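Local atomic coordinates of CTP:phosphocholine Cytidylyltransferase (Streptococcus pneumoniae, PDB entry 1JYK), a protein that catalyses, as a CTP:phosphocholine cytidylyltransferase, the transfer of a cytidylyl group from CTP to phosphocholine, giving CDP-choline and pyrophosphate. Residues 117-122 with 188-193; 157-162 with 168-173; 194-199 with 220-225. All blocks are in the same frame, centred on the assembly; numbering follows the deposited sequence.

Contact 1 of 3, residues 117-122 with 188-193; sequences ELANSY and PTAEKI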
# COMPACT_ATOMS: atom_id res chain seq x y z
N GLU A 117 -4.56 -12.40 -6.80
CA GLU A 117 -5.10 -11.18 -7.40
C GLU A 117 -4.00 -10.16 -7.65
O GLU A 117 -4.25 -9.08 -8.19
CB GLU A 117 -6.14 -10.56 -6.46
CG GLU A 117 -7.25 -11.50 -6.06
CD GLU A 117 -8.41 -11.47 -7.03
OE1 GLU A 117 -8.33 -10.73 -8.04
OE2 GLU A 117 -9.41 -12.17 -6.79
N LEU A 118 -2.77 -10.49 -7.26
CA LEU A 118 -1.65 -9.57 -7.41
C LEU A 118 -1.34 -9.12 -8.83
O LEU A 118 -1.01 -7.95 -9.05
CB LEU A 118 -0.40 -10.18 -6.78
CG LEU A 118 0.79 -9.22 -6.60
CD1 LEU A 118 0.36 -7.97 -5.82
CD2 LEU A 118 1.90 -9.94 -5.87
N ALA A 119 -1.45 -10.03 -9.79
CA ALA A 119 -1.15 -9.72 -11.19
C ALA A 119 -1.90 -8.50 -11.73
O ALA A 119 -3.13 -8.45 -11.69
CB ALA A 119 -1.44 -10.93 -12.07
N ASN A 120 -1.14 -7.53 -12.24
CA ASN A 120 -1.69 -6.31 -12.80
C ASN A 120 -2.51 -5.54 -11.79
O ASN A 120 -3.55 -4.96 -12.11
CB ASN A 120 -2.53 -6.64 -14.02
CG ASN A 120 -1.69 -7.15 -15.17
OD1 ASN A 120 -0.65 -6.58 -15.49
ND2 ASN A 120 -2.13 -8.24 -15.79
N SER A 121 -2.02 -5.52 -10.55
CA SER A 121 -2.72 -4.83 -9.49
C SER A 121 -1.88 -3.80 -8.75
O SER A 121 -0.65 -3.93 -8.64
CB SER A 121 -3.24 -5.87 -8.49
OG SER A 121 -3.74 -5.24 -7.32
N TYR A 122 -2.54 -2.75 -8.28
CA TYR A 122 -1.89 -1.72 -7.48
C TYR A 122 -2.03 -2.23 -6.06
O TYR A 122 -3.00 -2.92 -5.74
CB TYR A 122 -2.65 -0.38 -7.57
CG TYR A 122 -2.32 0.45 -8.78
CD1 TYR A 122 -1.27 1.36 -8.77
CD2 TYR A 122 -3.06 0.30 -9.96
CE1 TYR A 122 -0.95 2.11 -9.91
CE2 TYR A 122 -2.75 1.04 -11.10
CZ TYR A 122 -1.70 1.93 -11.07
OH TYR A 122 -1.39 2.64 -12.20
N PRO A 188 3.99 -11.07 -14.96
CA PRO A 188 5.21 -11.86 -14.78
C PRO A 188 5.84 -11.67 -13.40
O PRO A 188 6.31 -12.64 -12.78
CB PRO A 188 6.13 -11.38 -15.89
CG PRO A 188 5.21 -10.79 -16.91
CD PRO A 188 4.07 -10.20 -16.15
N THR A 189 5.86 -10.43 -12.91
CA THR A 189 6.45 -10.14 -11.61
C THR A 189 5.61 -10.72 -10.47
O THR A 189 6.15 -11.32 -9.54
CB THR A 189 6.59 -8.61 -11.37
OG1 THR A 189 7.25 -8.01 -12.50
CG2 THR A 189 7.42 -8.34 -10.12
N ALA A 190 4.29 -10.55 -10.56
CA ALA A 190 3.37 -11.06 -9.55
C ALA A 190 3.48 -12.58 -9.42
O ALA A 190 3.37 -13.14 -8.32
CB ALA A 190 1.94 -10.67 -9.91
N GLU A 191 3.69 -13.25 -10.55
CA GLU A 191 3.81 -14.70 -10.57
C GLU A 191 5.01 -15.11 -9.72
O GLU A 191 4.92 -16.03 -8.91
CB GLU A 191 3.98 -15.19 -12.00
CG GLU A 191 3.87 -16.68 -12.15
CD GLU A 191 4.24 -17.15 -13.54
OE1 GLU A 191 5.26 -16.66 -14.08
OE2 GLU A 191 3.51 -18.00 -14.10
N LYS A 192 6.13 -14.42 -9.90
CA LYS A 192 7.33 -14.73 -9.13
C LYS A 192 7.09 -14.45 -7.66
O LYS A 192 7.46 -15.24 -6.80
CB LYS A 192 8.51 -13.89 -9.63
CG LYS A 192 9.00 -14.29 -11.01
CD LYS A 192 10.35 -13.66 -11.32
CE LYS A 192 11.26 -14.64 -12.03
NZ LYS A 192 12.44 -13.96 -12.62
N ILE A 193 6.47 -13.31 -7.37
CA ILE A 193 6.20 -12.95 -5.98
C ILE A 193 5.27 -13.96 -5.29
O ILE A 193 5.44 -14.26 -4.11
CB ILE A 193 5.60 -11.53 -5.90
CG1 ILE A 193 6.69 -10.50 -6.20
CG2 ILE A 193 5.00 -11.26 -4.52
CD1 ILE A 193 6.16 -9.12 -6.58
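Leu118 and Ala190 meet at the centre of this small, mostly buried contact. The methyl of Ala190 points from helix 187-201 toward the turn formed by 118-121. Its CB lies 3.8 Å from Leu118 CG. The same CB packs on the backbone of Ala119, 3.5 Å from its N. A methyl is small enough to let the helix come close, and the CA atoms of Ala119 and Ala190 are 5.0 Å apart. Leu118 reaches further along the helix with its CD2 branch, which touches Ile193 CG2 at 3.6 Å. The two side chains cross at about a right angle. In Ile193, CG2 stands opposite the backbone N across the CA-CB bond, and this branch does the touching. Ala119 adds its own methyl, with CB 4.0 Å from Ala190 CB. No hydrogen bond spans the contact, so it is apolar packing alone. The turn is type II, closed by a weak bond from Ser121 N to Leu118 O. It runs into a G1 beta bulge of Asn120 and Ser121 opposite Trp185. Strand 121-125 follows and pairs with strands 27-32 and 182-185. Trp185 touches Leu118 and Ile193, so the first turns of the helix, the turn and strand 182-185 pack together.

Contact 2 of 3, residues 157-162 with 168-173; sequences FLVYGD and DIIVDS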
# COMPACT_ATOMS: atom_id res chain seq x y z
N PHE A 157 14.32 2.06 1.46
CA PHE A 157 14.69 2.88 0.31
C PHE A 157 14.97 2.12 -0.97
O PHE A 157 15.35 0.94 -0.96
CB PHE A 157 15.90 3.73 0.68
CG PHE A 157 15.73 4.50 1.94
CD1 PHE A 157 15.34 5.84 1.90
CD2 PHE A 157 15.91 3.89 3.17
CE1 PHE A 157 15.14 6.57 3.08
CE2 PHE A 157 15.71 4.60 4.36
CZ PHE A 157 15.32 5.95 4.31
N LEU A 158 14.78 2.82 -2.08
CA LEU A 158 14.97 2.26 -3.41
C LEU A 158 16.34 2.61 -4.00
O LEU A 158 16.71 3.78 -4.07
CB LEU A 158 13.87 2.78 -4.35
CG LEU A 158 12.44 2.38 -3.96
CD1 LEU A 158 11.45 3.38 -4.55
CD2 LEU A 158 12.15 0.97 -4.48
N VAL A 159 17.08 1.59 -4.41
CA VAL A 159 18.40 1.79 -5.01
C VAL A 159 18.25 1.64 -6.52
O VAL A 159 17.86 0.58 -7.00
CB VAL A 159 19.42 0.75 -4.50
CG1 VAL A 159 20.72 0.86 -5.29
CG2 VAL A 159 19.66 0.95 -3.01
N TYR A 160 18.55 2.69 -7.27
CA TYR A 160 18.40 2.62 -8.72
C TYR A 160 19.30 3.57 -9.51
O TYR A 160 19.83 4.54 -8.96
CB TYR A 160 16.94 2.85 -9.12
CG TYR A 160 16.40 4.20 -8.70
CD1 TYR A 160 16.31 5.26 -9.60
CD2 TYR A 160 15.93 4.41 -7.40
CE1 TYR A 160 15.78 6.50 -9.23
CE2 TYR A 160 15.39 5.65 -7.01
CZ TYR A 160 15.32 6.69 -7.94
OH TYR A 160 14.77 7.90 -7.57
N GLY A 161 19.44 3.28 -10.80
CA GLY A 161 20.26 4.10 -11.67
C GLY A 161 19.48 4.87 -12.72
O GLY A 161 18.32 5.22 -12.52
N ASP A 162 20.12 5.10 -13.86
CA ASP A 162 19.54 5.87 -14.96
C ASP A 162 18.31 5.28 -15.63
O ASP A 162 17.52 6.02 -16.22
CB ASP A 162 20.61 6.11 -16.04
CG ASP A 162 21.85 6.79 -15.48
OD1 ASP A 162 22.95 6.51 -16.01
OD2 ASP A 162 21.73 7.59 -14.53
N ASP A 168 18.13 -2.72 -5.66
CA ASP A 168 18.06 -3.21 -4.30
C ASP A 168 17.09 -2.34 -3.50
O ASP A 168 16.71 -1.25 -3.94
CB ASP A 168 19.45 -3.13 -3.66
CG ASP A 168 19.63 -4.13 -2.53
OD1 ASP A 168 18.66 -4.84 -2.18
OD2 ASP A 168 20.76 -4.20 -2.00
N ILE A 169 16.69 -2.84 -2.34
CA ILE A 169 15.82 -2.10 -1.44
C ILE A 169 16.54 -2.22 -0.11
O ILE A 169 16.82 -3.32 0.36
CB ILE A 169 14.41 -2.71 -1.35
CG1 ILE A 169 13.64 -2.44 -2.65
CG2 ILE A 169 13.66 -2.12 -0.16
CD1 ILE A 169 12.46 -3.36 -2.89
N ILE A 170 16.85 -1.09 0.50
CA ILE A 170 17.60 -1.10 1.74
C ILE A 170 16.92 -0.35 2.87
O ILE A 170 15.95 0.38 2.64
CB ILE A 170 18.99 -0.49 1.51
CG1 ILE A 170 18.86 0.96 1.07
CG2 ILE A 170 19.73 -1.27 0.44
CD1 ILE A 170 20.15 1.72 1.06
N VAL A 171 17.44 -0.53 4.08
CA VAL A 171 16.89 0.13 5.25
C VAL A 171 17.90 1.11 5.87
O VAL A 171 17.52 1.96 6.67
CB VAL A 171 16.47 -0.89 6.33
CG1 VAL A 171 15.80 -2.09 5.68
CG2 VAL A 171 17.69 -1.33 7.13
N ASP A 172 19.16 0.99 5.48
CA ASP A 172 20.22 1.83 6.03
C ASP A 172 20.34 3.26 5.49
O ASP A 172 21.29 3.59 4.77
CB ASP A 172 21.57 1.12 5.87
CG ASP A 172 22.65 1.70 6.78
OD1 ASP A 172 22.33 2.56 7.63
OD2 ASP A 172 23.82 1.29 6.65
N SER A 173 19.38 4.11 5.85
CA SER A 173 19.42 5.51 5.45
C SER A 173 18.39 6.33 6.20
O SER A 173 17.39 5.80 6.68
CB SER A 173 19.20 5.66 3.95
OG SER A 173 19.50 7.00 3.56
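Phe157 and Ser173 meet at the open end of a beta hairpin, where strands 157-160 and 166-170 run antiparallel. The Phe157 side chain starts at CB, which packs 4.1 Å from Ile170 CG1. With chi1 at -52°, the ring is carried toward the loop after the partner strand. CG and CD2 then pass the carbonyl oxygen of Ile170, which lies near the ring plane at the edge. CE2 reaches Ser173, 3.1 Å from its O, and CZ is close to the same oxygen. Ser173 CB sits over one ring face in a CH-pi contact, 3.8 Å from the centroid of the Phe157 ring. The hydroxyl of Ser173 hydrogen-bonds to Ala175 O.

The backbone ladder holds the strands in register. Phe157 and Ile170 form a hydrogen-bonded pair, with Phe157 N to Ile170 O at 2.6 Å and nearly straight at 172°. Ile170 N returns a bond to Phe157 O at 2.9 Å. Phe157 O also takes a CH contact from Ile169 CA, so two donors meet it. Val159 N bonds Asp168 O at 2.9 Å. Leu158 and Ile169 lie side by side on the face that packs on Tyr144 of strand 142-149. Phe157, Val159, Asp168 and Ile170 share the other face. The chemistry is thus split: directional backbone bonds set the register, while apolar and CH-pi contacts pack the side chains.

Contact 3 of 3, residues 194-199 with 220-225; sequences VSFIDK and KELDVY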
# COMPACT_ATOMS: atom_id res chain seq x y z
N VAL A 194 4.28 -14.50 -6.01
CA VAL A 194 3.37 -15.46 -5.40
C VAL A 194 4.13 -16.72 -5.00
O VAL A 194 3.88 -17.31 -3.95
CB VAL A 194 2.20 -15.83 -6.35
CG1 VAL A 194 1.42 -17.02 -5.79
CG2 VAL A 194 1.27 -14.63 -6.54
N SER A 195 5.07 -17.13 -5.84
CA SER A 195 5.86 -18.31 -5.54
C SER A 195 6.70 -18.05 -4.28
O SER A 195 6.87 -18.94 -3.43
CB SER A 195 6.77 -18.66 -6.72
OG SER A 195 7.93 -17.85 -6.74
N PHE A 196 7.20 -16.82 -4.14
CA PHE A 196 7.99 -16.46 -2.96
C PHE A 196 7.07 -16.43 -1.74
O PHE A 196 7.46 -16.81 -0.63
CB PHE A 196 8.62 -15.07 -3.13
CG PHE A 196 9.55 -14.96 -4.30
CD1 PHE A 196 9.71 -13.75 -4.96
CD2 PHE A 196 10.26 -16.07 -4.75
CE1 PHE A 196 10.56 -13.63 -6.06
CE2 PHE A 196 11.12 -15.97 -5.85
CZ PHE A 196 11.27 -14.75 -6.50
N ILE A 197 5.83 -15.99 -1.96
CA ILE A 197 4.85 -15.91 -0.89
C ILE A 197 4.50 -17.32 -0.41
O ILE A 197 4.49 -17.59 0.79
CB ILE A 197 3.55 -15.20 -1.37
CG1 ILE A 197 3.79 -13.69 -1.43
CG2 ILE A 197 2.39 -15.55 -0.44
CD1 ILE A 197 2.68 -12.91 -2.11
N ASP A 198 4.22 -18.21 -1.37
CA ASP A 198 3.87 -19.60 -1.05
C ASP A 198 4.98 -20.20 -0.21
O ASP A 198 4.73 -20.76 0.85
CB ASP A 198 3.71 -20.42 -2.32
CG ASP A 198 2.46 -20.08 -3.10
OD1 ASP A 198 2.41 -20.39 -4.30
OD2 ASP A 198 1.52 -19.49 -2.51
N LYS A 199 6.21 -20.07 -0.69
CA LYS A 199 7.38 -20.61 0.01
C LYS A 199 7.54 -20.07 1.42
O LYS A 199 7.81 -20.83 2.35
CB LYS A 199 8.66 -20.33 -0.79
CG LYS A 199 9.95 -20.81 -0.12
CD LYS A 199 11.19 -20.31 -0.86
CE LYS A 199 11.44 -21.12 -2.13
NZ LYS A 199 12.88 -21.10 -2.55
N LYS A 220 16.77 -9.43 -6.73
CA LYS A 220 17.62 -9.88 -7.82
C LYS A 220 16.87 -10.72 -8.86
O LYS A 220 17.36 -10.92 -9.97
CB LYS A 220 18.80 -10.69 -7.27
CG LYS A 220 18.92 -10.69 -5.74
CD LYS A 220 17.66 -11.26 -5.07
CE LYS A 220 17.66 -11.08 -3.55
NZ LYS A 220 18.19 -9.77 -3.07
N GLU A 221 15.68 -11.20 -8.51
CA GLU A 221 14.88 -12.01 -9.42
C GLU A 221 13.72 -11.24 -10.04
O GLU A 221 13.02 -11.76 -10.91
CB GLU A 221 14.29 -13.21 -8.69
CG GLU A 221 15.24 -13.90 -7.76
CD GLU A 221 16.31 -14.64 -8.51
OE1 GLU A 221 16.00 -15.18 -9.59
OE2 GLU A 221 17.46 -14.67 -8.02
N LEU A 222 13.51 -10.00 -9.60
CA LEU A 222 12.40 -9.22 -10.09
C LEU A 222 12.78 -7.96 -10.84
O LEU A 222 13.83 -7.37 -10.60
CB LEU A 222 11.49 -8.84 -8.91
CG LEU A 222 11.07 -9.99 -7.99
CD1 LEU A 222 10.53 -9.44 -6.67
CD2 LEU A 222 10.04 -10.86 -8.69
N ASP A 223 11.92 -7.58 -11.78
CA ASP A 223 12.12 -6.37 -12.57
C ASP A 223 11.08 -5.36 -12.11
O ASP A 223 9.89 -5.49 -12.43
CB ASP A 223 11.93 -6.67 -14.06
CG ASP A 223 13.01 -7.57 -14.63
OD1 ASP A 223 14.10 -7.67 -14.02
OD2 ASP A 223 12.78 -8.17 -15.69
N VAL A 224 11.53 -4.38 -11.33
CA VAL A 224 10.65 -3.34 -10.81
C VAL A 224 11.28 -1.99 -11.10
O VAL A 224 12.50 -1.84 -11.05
CB VAL A 224 10.45 -3.47 -9.28
CG1 VAL A 224 9.18 -2.73 -8.85
CG2 VAL A 224 10.41 -4.95 -8.89
N TYR A 225 10.44 -1.01 -11.39
CA TYR A 225 10.94 0.31 -11.71
C TYR A 225 10.43 1.37 -10.77
O TYR A 225 9.47 1.16 -10.05
CB TYR A 225 10.58 0.64 -13.15
CG TYR A 225 11.23 -0.32 -14.11
CD1 TYR A 225 10.71 -1.59 -14.31
CD2 TYR A 225 12.41 0.03 -14.78
CE1 TYR A 225 11.33 -2.50 -15.16
CE2 TYR A 225 13.04 -0.87 -15.63
CZ TYR A 225 12.49 -2.12 -15.81
OH TYR A 225 13.11 -3.00 -16.67
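Phe196 meets Glu221 and Leu222 with the outer rim of its ring, and this one side chain carries the helix side of the contact. Apolar packing comes first. Phe196 CE1 touches the Leu222 CD2 methyl at 3.9 Å, and Leu222 CG lies a little further from the same ring atom. The methyl is near the ring plane, at the edge and not over a face. The two side chains slide past each other in opposite directions, each reaching into the gap between the two backbones. That gap is wide: the nearest CA atoms, those of Phe196 and Glu221, are 10.4 Å apart. The Phe196 ring spans most of it. The ring gets there with CG opposite the carbonyl carbon across the CA-CB bond, at chi1 -60°.

The second kind is contact with the aliphatic root of a charged residue. Phe196 CZ lies 4.0 Å from Glu221 CB, again near the ring plane. The Glu221 chain bends at chi2, -71°, and leads its carboxylate away from the helix. The ring therefore meets carbon and not charge.

No hydrogen bond joins the two segments. A polar tie comes from just before the helix segment, where Lys192 NZ bonds the backbone oxygen of Glu221. Leu222 also packs on Thr189, Lys192 and Ile193, so it touches the preceding turn of helix 187-201 as well. Met214 touches Phe196, and Val215 touches Leu222, which brings helix 213-216 against the same residues. Beyond Leu222 the chain enters strand 224-228, which runs parallel to strand 142-149 in the mixed sheet. The contact thus joins helix 187-201 to the approach to that strand.

Overall arrangement
Contacts 1 and 3 share helix 187-201: contact 1 uses its first turns and contact 3 the turns that follow. Their centres are about 9 Å apart, and they touch through Lys192 and Thr189, which meet residues 221-223. Both lead into strands of the mixed sheet, 121-125 and 224-228, so they hold one helix to the sheet of this nucleotidyltransferase-family enzyme. Contact 2 closes a two-stranded hairpin beside that sheet. Its centre is about 21 Å from that of contact 1 and about 17 Å from that of contact 3, with no touch. Along the chain contact 2 is nested within the loop closed by contact 1, and contact 3 follows both.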